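Putative ABC transporter subunit, substrate-binding component (Rhodopseudomonas palustris, PDB 4EVQ) binds 4-hydroxybenzoate and probably serves as the solute-binding component of an ABC transporter that takes up benzoate derivatives. Local coordinates at residues 49-54 and 298-303; 40-45 and 279-284; 139-144 and 257-262; 76-81 and 105-110. One frame throughout, in Å; residues are numbered along the deposited sequence.

Interaction 1 of 4, residues 49-54 and 298-303; sequences GKLGGR and QLLDAG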
# COMPACT_ATOMS: atom_id res chain seq x y z
N GLY A 49 4.75 -6.06 -24.04
CA GLY A 49 3.49 -5.40 -24.26
C GLY A 49 2.27 -6.29 -24.11
O GLY A 49 1.16 -5.85 -24.38
N LYS A 50 2.45 -7.52 -23.64
CA LYS A 50 1.32 -8.44 -23.43
C LYS A 50 1.29 -9.06 -22.04
O LYS A 50 2.30 -9.12 -21.35
CB LYS A 50 1.43 -9.61 -24.40
CG LYS A 50 2.06 -9.29 -25.72
CD LYS A 50 1.19 -8.43 -26.58
CE LYS A 50 1.29 -8.94 -28.02
NZ LYS A 50 0.60 -8.05 -29.01
N LEU A 51 0.12 -9.55 -21.65
CA LEU A 51 0.02 -10.47 -20.51
C LEU A 51 -0.63 -11.73 -21.00
O LEU A 51 -1.68 -11.68 -21.62
CB LEU A 51 -0.78 -9.86 -19.36
CG LEU A 51 -0.16 -8.57 -18.81
CD1 LEU A 51 -1.06 -7.96 -17.74
CD2 LEU A 51 1.27 -8.78 -18.27
N GLY A 52 0.00 -12.88 -20.76
CA GLY A 52 -0.53 -14.15 -21.23
C GLY A 52 -0.89 -14.13 -22.70
O GLY A 52 -1.93 -14.68 -23.10
N GLY A 53 -0.05 -13.47 -23.51
CA GLY A 53 -0.25 -13.40 -24.95
C GLY A 53 -1.22 -12.33 -25.41
O GLY A 53 -1.40 -12.10 -26.60
N ARG A 54 -1.86 -11.66 -24.46
CA ARG A 54 -2.89 -10.71 -24.82
C ARG A 54 -2.39 -9.29 -24.76
O ARG A 54 -1.76 -8.90 -23.78
CB ARG A 54 -4.10 -10.82 -23.89
CG ARG A 54 -4.77 -12.18 -23.87
CD ARG A 54 -5.57 -12.44 -25.17
NE ARG A 54 -6.50 -11.34 -25.45
CZ ARG A 54 -7.75 -11.26 -25.00
NH1 ARG A 54 -8.24 -12.22 -24.22
NH2 ARG A 54 -8.53 -10.22 -25.30
N GLN A 298 2.36 -8.90 -12.40
CA GLN A 298 2.76 -10.31 -12.34
C GLN A 298 1.62 -11.24 -11.96
O GLN A 298 1.51 -12.39 -12.48
CB GLN A 298 3.90 -10.48 -11.34
CG GLN A 298 5.13 -9.65 -11.61
CD GLN A 298 6.37 -10.32 -11.03
OE1 GLN A 298 6.92 -11.25 -11.62
NE2 GLN A 298 6.82 -9.83 -9.89
N LEU A 299 0.77 -10.84 -11.03
CA LEU A 299 -0.33 -11.67 -10.60
C LEU A 299 -1.33 -11.85 -11.75
O LEU A 299 -1.81 -12.97 -12.01
CB LEU A 299 -1.00 -11.03 -9.39
CG LEU A 299 -2.10 -11.85 -8.74
CD1 LEU A 299 -1.56 -13.20 -8.21
CD2 LEU A 299 -2.81 -11.07 -7.64
N LEU A 300 -1.68 -10.76 -12.43
CA LEU A 300 -2.56 -10.86 -13.58
C LEU A 300 -1.94 -11.71 -14.64
O LEU A 300 -2.67 -12.53 -15.25
CB LEU A 300 -2.88 -9.46 -14.10
CG LEU A 300 -3.88 -9.43 -15.28
CD1 LEU A 300 -5.17 -10.15 -14.92
CD2 LEU A 300 -4.17 -8.00 -15.69
N ASP A 301 -0.66 -11.59 -14.92
CA ASP A 301 -0.01 -12.42 -15.92
C ASP A 301 -0.17 -13.89 -15.58
O ASP A 301 -0.44 -14.71 -16.47
CB ASP A 301 1.50 -12.04 -15.97
CG ASP A 301 2.19 -12.38 -17.29
OD1 ASP A 301 1.54 -12.69 -18.28
OD2 ASP A 301 3.43 -12.24 -17.32
N ALA A 302 -0.03 -14.25 -14.32
CA ALA A 302 -0.17 -15.63 -13.89
C ALA A 302 -1.57 -16.13 -14.20
O ALA A 302 -1.77 -17.28 -14.68
CB ALA A 302 0.14 -15.77 -12.42
N GLY A 303 -2.58 -15.31 -13.91
CA GLY A 303 -3.97 -15.67 -14.16
C GLY A 303 -4.23 -15.84 -15.64
O GLY A 303 -4.77 -16.88 -16.07
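Leu51 and Gly52 press against Leu300 and Asp301 where a tight beta hairpin, at the outer edge of the first-lobe sheet of this periplasmic binding protein, docks on helix 288-306. Leu51 to Arg54 form a type I' beta turn, closed by paired backbone bonds between Leu51 and Arg54; Gly52 and Gly53 take the positive phi values that this turn requires at its two central positions. The inner side of the hairpin is the tightly packed one. Leu51 sends its two methyl branches to different neighbours: CD1 lies 3.7 Å from Leu300 CD2, the two side chains crossing at about a right angle, whereas CD2 rests 3.8 Å from Asp301 CG. Tyr43 and Val44 of helix 30-46 also pack on Leu51, and Leu300 reaches Val19 of strand 17-23, so the leucine pair continues the apolar layer between helices and sheet. The other side is loose by comparison. Gly53 is exposed at the tip of the turn, and the Lys50 chain leads away from helix 288-306, its amine reaching Ser55. The buried Asp301 belongs to the tight side, its carboxylate bonded at both oxygens. With CG anti to the backbone N (chi1 -157°), the acid extends from the helix toward the hairpin; OD2 is hydrogen-bonded to the Tyr43 hydroxyl, which helps fix its rotation. The second oxygen fastens the turn itself: Gly52 N donates to Asp301 OD1 over 2.9 Å, meeting it nearly in line with the C-O bond, at a bent N-H...O angle of 140°.

Interaction 2 of 4, residues 40-45 and 279-284; sequences LELYVQ and EAAYKI
A helix-helix contact in the first alpha/beta lobe of the periplasmic binding protein brings Leu42, on the C-terminal part of helix 30-46, to Ala281 and Tyr282 in the last turn of helix 269-282. The direct part of the contact is small and apolar. Leu42 CD1 lies 3.9 Å from Ala281 CB and 4.3 Å from Tyr282 CE2, approaching the tyrosine ring at a slant. The leucine is trans across its first side-chain bond (chi1 -165°), which carries the branched end out from helix 30-46 and into the angle between the other two residues. Ala281 serves both neighbours, for its CB also sits 3.8 Å above the plane of the Tyr282 ring, over the centre, backing one face. The ring runs across the gap toward helix 30-46, yet its OH stops 4.4 Å from Glu41 CB, and the polar link is made through solvent instead. Water 1, lying in the ring plane at its edge, is 2.7 Å from Tyr282 OH and gives a hydrogen bond to Glu41 OE1. A second water joins the same hydroxyl to Gln45 OE1, although its bond to the glutamine is weak. The other oxygen of Glu41, OE2, forms a salt bridge with Lys60. Beyond Tyr282 the backbone turns to positive phi at Lys283 (67°), where the helix stops. A small apolar contact supplemented by two water bridges is how two surface helices meet here, within the alpha/beta lobe of a type I periplasmic binding protein.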
# COMPACT_ATOMS: atom_id res chain seq x y z
N LEU A 40 2.81 -1.05 -13.13
CA LEU A 40 2.02 -1.97 -13.95
C LEU A 40 2.39 -1.85 -15.44
O LEU A 40 2.56 -2.86 -16.14
CB LEU A 40 0.55 -1.69 -13.70
CG LEU A 40 -0.44 -2.52 -14.48
CD1 LEU A 40 -0.23 -4.01 -14.26
CD2 LEU A 40 -1.81 -2.09 -14.01
N GLU A 41 2.55 -0.62 -15.93
CA GLU A 41 2.91 -0.43 -17.33
C GLU A 41 4.32 -0.94 -17.61
O GLU A 41 4.60 -1.48 -18.67
CB GLU A 41 2.79 1.05 -17.70
CG GLU A 41 1.33 1.48 -17.73
CD GLU A 41 1.12 2.96 -18.04
OE1 GLU A 41 1.94 3.81 -17.67
OE2 GLU A 41 0.06 3.27 -18.64
N LEU A 42 5.24 -0.71 -16.67
CA LEU A 42 6.60 -1.20 -16.86
C LEU A 42 6.60 -2.72 -16.93
O LEU A 42 7.33 -3.33 -17.73
CB LEU A 42 7.51 -0.70 -15.72
CG LEU A 42 9.01 -0.84 -15.98
CD1 LEU A 42 9.49 0.12 -17.10
CD2 LEU A 42 9.80 -0.65 -14.65
N TYR A 43 5.82 -3.35 -16.07
CA TYR A 43 5.76 -4.83 -16.15
C TYR A 43 5.23 -5.28 -17.49
O TYR A 43 5.79 -6.19 -18.09
CB TYR A 43 4.89 -5.43 -15.05
CG TYR A 43 4.90 -6.92 -15.16
CD1 TYR A 43 6.03 -7.63 -14.84
CD2 TYR A 43 3.82 -7.59 -15.69
CE1 TYR A 43 6.09 -9.00 -15.02
CE2 TYR A 43 3.86 -8.97 -15.87
CZ TYR A 43 4.99 -9.67 -15.52
OH TYR A 43 5.05 -11.03 -15.67
N VAL A 44 4.14 -4.67 -17.94
CA VAL A 44 3.60 -5.07 -19.26
C VAL A 44 4.67 -4.86 -20.33
O VAL A 44 4.83 -5.72 -21.20
CB VAL A 44 2.33 -4.29 -19.58
CG1 VAL A 44 1.92 -4.45 -21.04
CG2 VAL A 44 1.17 -4.72 -18.62
N GLN A 45 5.40 -3.76 -20.30
CA GLN A 45 6.48 -3.54 -21.26
C GLN A 45 7.56 -4.59 -21.16
O GLN A 45 8.08 -5.04 -22.19
CB GLN A 45 7.05 -2.14 -21.05
CG GLN A 45 8.24 -1.76 -21.95
CD GLN A 45 8.66 -0.31 -21.72
OE1 GLN A 45 9.22 0.07 -20.67
NE2 GLN A 45 8.38 0.54 -22.71
N GLU A 279 14.26 3.06 -13.06
CA GLU A 279 15.08 4.28 -13.09
C GLU A 279 15.37 4.67 -14.54
O GLU A 279 15.38 5.86 -14.86
CB GLU A 279 16.35 4.08 -12.28
CG GLU A 279 16.02 4.10 -10.81
CD GLU A 279 17.17 3.87 -9.83
OE1 GLU A 279 18.29 3.60 -10.26
OE2 GLU A 279 16.91 3.93 -8.59
N ALA A 280 15.64 3.70 -15.40
CA ALA A 280 15.89 4.03 -16.80
C ALA A 280 14.65 4.68 -17.46
O ALA A 280 14.78 5.61 -18.27
CB ALA A 280 16.35 2.79 -17.58
N ALA A 281 13.46 4.21 -17.10
CA ALA A 281 12.24 4.71 -17.72
C ALA A 281 11.77 6.04 -17.12
O ALA A 281 11.28 6.93 -17.85
CB ALA A 281 11.12 3.66 -17.61
N TYR A 282 11.92 6.18 -15.80
CA TYR A 282 11.27 7.27 -15.08
C TYR A 282 12.22 8.20 -14.32
O TYR A 282 11.75 9.21 -13.79
CB TYR A 282 10.19 6.70 -14.12
CG TYR A 282 9.16 5.85 -14.83
CD1 TYR A 282 8.32 6.39 -15.80
CD2 TYR A 282 9.03 4.51 -14.55
CE1 TYR A 282 7.40 5.60 -16.46
CE2 TYR A 282 8.10 3.73 -15.18
CZ TYR A 282 7.29 4.26 -16.13
OH TYR A 282 6.38 3.42 -16.76
N LYS A 283 13.50 7.84 -14.22
CA LYS A 283 14.55 8.72 -13.63
C LYS A 283 14.43 9.01 -12.13
O LYS A 283 15.05 9.96 -11.60
CB LYS A 283 14.66 10.05 -14.41
CG LYS A 283 14.69 9.88 -15.95
CD LYS A 283 15.71 8.83 -16.38
CE LYS A 283 15.93 8.84 -17.89
NZ LYS A 283 14.63 8.87 -18.62
N ILE A 284 13.62 8.21 -11.44
CA ILE A 284 13.56 8.20 -10.01
C ILE A 284 13.47 6.74 -9.58
O ILE A 284 13.04 5.87 -10.33
CB ILE A 284 12.36 8.98 -9.41
CG1 ILE A 284 11.02 8.37 -9.85
CG2 ILE A 284 12.41 10.49 -9.79
CD1 ILE A 284 9.80 9.04 -9.17
O HOH W 1 4.46 4.78 -18.10
O HOH W 2 6.81 1.55 -19.02

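Interaction 3 of 4, residues 139-144 and 257-262; sequences GRATGD and KTVLHY. With SO4 (sulfate ion), chain D.
Helix-on-sheet packing in the second lobe of the binding protein brings Ala141 and Thr142 against Val259: helix 135-148 lies over strand 257-260, an inner strand of the seven-stranded sheet. Val259 is a single apolar projection received by one turn of helix. Its CG1 points opposite the amide nitrogen (chi1 169°) and comes 4.1 Å from Ala141 CB, while the other branch, CG2, lies 3.9 Å from Thr142 CA. Val259 CB itself comes to 3.5 Å from Thr142 OG1, the valine and threonine side chains sliding past each other in opposite directions. That hydroxyl is buried beside hydrocarbon, but it bonds back to the carbonyl oxygen of Ile138 in the preceding turn, so the helix can present a polar side chain to an apolar strand. Ala145 extends the helical surface on Val259, and Phe345 and Leu347 of the neighbouring strand also touch the valine. The bound 4-hydroxybenzoate is about 11 Å from the Thr142 side chain, so Thr142 packs in the lobe's framework, away from the ligand. Arg140, on the exposed side of the same helix, holds a sulfate ion, probably from the crystallisation liquor and also bound by Arg121. The anion sits at the guanidinium edge in a two-pronged grip: Arg140 NE donates to sulfate O1 over 2.9 Å at 171°, and Arg140 NH2 to sulfate O4 over 3.0 Å at 163°.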
# COMPACT_ATOMS: atom_id res chain seq x y z
N GLY A 139 0.25 -1.87 10.85
CA GLY A 139 0.26 -1.11 12.10
C GLY A 139 0.79 -1.93 13.28
O GLY A 139 1.60 -1.47 14.08
N ARG A 140 0.32 -3.16 13.39
CA ARG A 140 0.80 -4.08 14.42
C ARG A 140 2.31 -4.30 14.33
O ARG A 140 3.01 -4.26 15.35
CB ARG A 140 0.13 -5.44 14.31
CG ARG A 140 -1.26 -5.46 14.87
CD ARG A 140 -1.75 -6.88 14.88
NE ARG A 140 -2.91 -7.09 15.70
CZ ARG A 140 -2.85 -7.35 17.01
NH1 ARG A 140 -1.71 -7.37 17.64
NH2 ARG A 140 -3.95 -7.57 17.67
N ALA A 141 2.82 -4.49 13.12
CA ALA A 141 4.24 -4.73 12.95
C ALA A 141 5.05 -3.51 13.39
O ALA A 141 6.13 -3.64 13.97
CB ALA A 141 4.55 -5.13 11.50
N THR A 142 4.55 -2.31 13.11
CA THR A 142 5.26 -1.11 13.48
C THR A 142 5.24 -0.95 15.00
O THR A 142 6.28 -0.63 15.60
CB THR A 142 4.63 0.10 12.78
OG1 THR A 142 4.55 -0.14 11.33
CG2 THR A 142 5.49 1.31 12.96
N GLY A 143 4.09 -1.15 15.63
CA GLY A 143 4.03 -1.09 17.09
C GLY A 143 4.94 -2.09 17.78
O GLY A 143 5.57 -1.80 18.79
N ASP A 144 4.99 -3.31 17.24
CA ASP A 144 5.85 -4.32 17.84
C ASP A 144 7.33 -3.93 17.71
O ASP A 144 8.11 -4.14 18.63
CB ASP A 144 5.59 -5.67 17.16
CG ASP A 144 6.10 -6.86 17.96
OD1 ASP A 144 5.96 -6.90 19.20
OD2 ASP A 144 6.71 -7.71 17.33
N LYS A 257 12.21 6.39 11.50
CA LYS A 257 12.17 4.95 11.47
C LYS A 257 10.79 4.51 10.95
O LYS A 257 9.77 5.03 11.34
CB LYS A 257 12.35 4.39 12.87
CG LYS A 257 13.74 4.66 13.43
CD LYS A 257 14.56 3.44 13.40
CE LYS A 257 16.01 3.65 13.81
NZ LYS A 257 16.22 4.33 15.09
N THR A 258 10.78 3.51 10.07
CA THR A 258 9.54 2.99 9.54
C THR A 258 9.60 1.49 9.40
O THR A 258 10.66 0.88 9.41
CB THR A 258 9.13 3.61 8.17
OG1 THR A 258 10.09 3.27 7.17
CG2 THR A 258 8.98 5.10 8.22
N VAL A 259 8.42 0.89 9.30
CA VAL A 259 8.30 -0.53 8.98
C VAL A 259 7.53 -0.66 7.67
O VAL A 259 6.48 -0.02 7.50
CB VAL A 259 7.62 -1.29 10.12
CG1 VAL A 259 7.26 -2.69 9.70
CG2 VAL A 259 8.54 -1.32 11.36
N LEU A 260 8.04 -1.46 6.75
CA LEU A 260 7.38 -1.64 5.46
C LEU A 260 7.81 -2.97 4.87
O LEU A 260 8.91 -3.44 5.09
CB LEU A 260 7.73 -0.49 4.47
CG LEU A 260 6.78 -0.29 3.29
CD1 LEU A 260 5.40 0.14 3.74
CD2 LEU A 260 7.41 0.76 2.34
N HIS A 261 6.95 -3.47 3.99
CA HIS A 261 7.17 -4.67 3.20
C HIS A 261 8.10 -4.51 2.00
O HIS A 261 8.29 -5.43 1.24
CB HIS A 261 5.82 -5.27 2.83
CG HIS A 261 4.89 -4.29 2.20
ND1 HIS A 261 4.36 -3.24 2.92
CD2 HIS A 261 4.36 -4.22 0.96
CE1 HIS A 261 3.58 -2.54 2.13
NE2 HIS A 261 3.56 -3.11 0.94
N TYR A 262 8.67 -3.33 1.82
CA TYR A 262 9.65 -3.09 0.76
C TYR A 262 10.72 -2.13 1.25
O TYR A 262 10.42 -1.24 2.03
CB TYR A 262 8.97 -2.49 -0.50
CG TYR A 262 9.93 -2.26 -1.62
CD1 TYR A 262 10.52 -3.31 -2.32
CD2 TYR A 262 10.23 -0.95 -2.02
CE1 TYR A 262 11.42 -3.08 -3.31
CE2 TYR A 262 11.13 -0.72 -3.04
CZ TYR A 262 11.71 -1.79 -3.70
OH TYR A 262 12.61 -1.52 -4.71
S SO4 D . -6.44 -7.72 14.64
O1 SO4 D . -5.40 -6.73 14.32
O2 SO4 D . -7.70 -7.23 14.12
O3 SO4 D . -6.13 -8.94 13.91
O4 SO4 D . -6.49 -8.06 16.07

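Interaction 4 of 4, residues 76-81 and 105-110; sequences KLIQSE and DGIPTI. With SO4 (sulfate ion), chain C.
Ile78 meets Ile107 in an apolar contact, where helix 67-80 passes the turn leading from helix 92-105 into strand 109-111. Ile78 CD1 reaches Ile107 CG2 at 4.2 Å, a methyl placed in the crowded position between its backbone N and carbonyl carbon. Ile78 CG2 is in van der Waals contact with a polar group, the Asp105 carboxylate, 3.5 Å from Asp105 OD1 and 3.6 Å from Asp105 CG. Ile101 also packs on Ile78.

Hydrogen bonds shape the turn that receives the isoleucine. Asp105 OD2 accepts from Ile107 N at 3.1 Å, on the anti side of the oxygen and 22° out of the carboxylate plane, which makes an Asx turn around Gly106, itself at positive phi. Water 3 lies 2.6 Å from Asp105 OD1 and probably donates to it. Thr109 OG1 donates to Ile107 O from above the carbonyl plane.

Ionic groups gather on the far side of helix 67-80. Lys76 NZ makes a salt bridge of 3.1 Å with Glu81 OE2 and donates to O4 of a sulfate ion, probably from the crystallisation liquor, at 2.8 Å. A wider, pi-type turn, in which Glu81 N bonds to Lys76 O, is consistent with bringing Lys76 and Glu81 close.

Successive helices packed side by side, each leading through a short turn into the next parallel strand, are typical of the beta-alpha-beta crossovers of a Rossmann-like lobe.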
# COMPACT_ATOMS: atom_id res chain seq x y z
N LYS A 76 -19.25 2.29 -13.81
CA LYS A 76 -18.80 2.69 -15.16
C LYS A 76 -17.76 1.69 -15.71
O LYS A 76 -17.84 1.24 -16.85
CB LYS A 76 -18.20 4.12 -15.19
CG LYS A 76 -17.37 4.50 -16.48
CD LYS A 76 -16.67 5.91 -16.36
CE LYS A 76 -15.87 6.24 -17.59
NZ LYS A 76 -16.69 6.39 -18.87
N LEU A 77 -16.79 1.32 -14.90
CA LEU A 77 -15.72 0.46 -15.36
C LEU A 77 -16.22 -0.94 -15.66
O LEU A 77 -15.83 -1.52 -16.67
CB LEU A 77 -14.60 0.34 -14.33
CG LEU A 77 -13.56 1.41 -14.44
CD1 LEU A 77 -12.55 1.23 -13.33
CD2 LEU A 77 -12.86 1.37 -15.79
N ILE A 78 -17.06 -1.50 -14.78
CA ILE A 78 -17.51 -2.87 -14.96
C ILE A 78 -18.57 -2.95 -16.05
O ILE A 78 -18.51 -3.84 -16.90
CB ILE A 78 -18.05 -3.46 -13.62
CG1 ILE A 78 -16.92 -3.56 -12.58
CG2 ILE A 78 -18.73 -4.85 -13.84
CD1 ILE A 78 -17.43 -3.97 -11.19
N GLN A 79 -19.54 -2.03 -16.03
CA GLN A 79 -20.69 -2.11 -16.94
C GLN A 79 -20.43 -1.34 -18.24
O GLN A 79 -20.41 -1.93 -19.30
CB GLN A 79 -21.96 -1.60 -16.25
CG GLN A 79 -22.11 -2.00 -14.79
CD GLN A 79 -22.76 -3.33 -14.53
OE1 GLN A 79 -22.28 -4.40 -14.94
NE2 GLN A 79 -23.87 -3.28 -13.81
N SER A 80 -20.21 -0.03 -18.16
CA SER A 80 -20.14 0.78 -19.39
C SER A 80 -18.88 0.51 -20.22
O SER A 80 -18.93 0.43 -21.45
CB SER A 80 -20.18 2.27 -19.01
OG SER A 80 -21.25 2.50 -18.10
N GLU A 81 -17.75 0.41 -19.55
CA GLU A 81 -16.47 0.17 -20.22
C GLU A 81 -16.24 -1.31 -20.49
O GLU A 81 -15.32 -1.67 -21.23
CB GLU A 81 -15.30 0.67 -19.39
CG GLU A 81 -15.30 2.15 -19.09
CD GLU A 81 -14.83 3.01 -20.23
OE1 GLU A 81 -14.52 2.48 -21.33
OE2 GLU A 81 -14.75 4.24 -20.00
N ASP A 105 -19.98 -9.05 -8.60
CA ASP A 105 -19.96 -9.19 -10.05
C ASP A 105 -19.13 -10.39 -10.52
O ASP A 105 -19.51 -11.07 -11.47
CB ASP A 105 -19.38 -7.91 -10.66
CG ASP A 105 -19.29 -8.00 -12.14
OD1 ASP A 105 -20.32 -7.75 -12.80
OD2 ASP A 105 -18.22 -8.35 -12.65
N GLY A 106 -18.02 -10.66 -9.87
CA GLY A 106 -17.12 -11.74 -10.20
C GLY A 106 -15.93 -11.37 -11.07
O GLY A 106 -15.05 -12.17 -11.28
N ILE A 107 -15.90 -10.16 -11.62
CA ILE A 107 -14.77 -9.72 -12.40
C ILE A 107 -13.44 -9.89 -11.61
O ILE A 107 -13.35 -9.56 -10.40
CB ILE A 107 -14.93 -8.22 -12.80
CG1 ILE A 107 -13.82 -7.74 -13.72
CG2 ILE A 107 -15.00 -7.33 -11.54
CD1 ILE A 107 -14.13 -6.35 -14.35
N PRO A 108 -12.38 -10.38 -12.27
CA PRO A 108 -11.08 -10.48 -11.55
C PRO A 108 -10.67 -9.09 -11.11
O PRO A 108 -10.66 -8.14 -11.90
CB PRO A 108 -10.13 -11.02 -12.61
CG PRO A 108 -11.06 -11.84 -13.57
CD PRO A 108 -12.30 -10.98 -13.63
N THR A 109 -10.36 -8.99 -9.82
CA THR A 109 -10.12 -7.69 -9.15
C THR A 109 -8.84 -7.76 -8.33
O THR A 109 -8.70 -8.63 -7.47
CB THR A 109 -11.30 -7.36 -8.25
OG1 THR A 109 -12.48 -7.26 -9.04
CG2 THR A 109 -11.10 -6.04 -7.51
N ILE A 110 -7.94 -6.82 -8.56
CA ILE A 110 -6.70 -6.74 -7.81
C ILE A 110 -6.59 -5.35 -7.17
O ILE A 110 -6.66 -4.35 -7.85
CB ILE A 110 -5.47 -7.01 -8.73
CG1 ILE A 110 -5.65 -8.32 -9.50
CG2 ILE A 110 -4.18 -6.92 -7.94
CD1 ILE A 110 -4.64 -8.48 -10.64
S SO4 C . -14.41 6.96 -22.21
O1 SO4 C . -13.43 8.05 -22.41
O2 SO4 C . -15.52 6.92 -23.17
O3 SO4 C . -13.84 5.63 -22.01
O4 SO4 C . -14.98 7.36 -20.93
O HOH W 3 -21.06 -7.59 -15.28

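In the fold
From the N terminus, helix 30-46 opens interaction 2 and the hairpin at 49-54 opens interaction 1 almost at once. Interaction 4 then closes a short loop of 23 intervening residues within the first lobe. After the chain enters the second lobe, interaction 3 closes a longer one, joining helix 135-148 to strand 257-260. The chain then returns to the first lobe: 279-284 completes interaction 2 and 298-303 completes interaction 1. These two long loops therefore cross, while interactions 3 and 4, in series with each other, lie within both. Tyr43 links the crossing pair, and Leu300 of interaction 1 packs on Ile110 of interaction 4; interaction 3 stands apart.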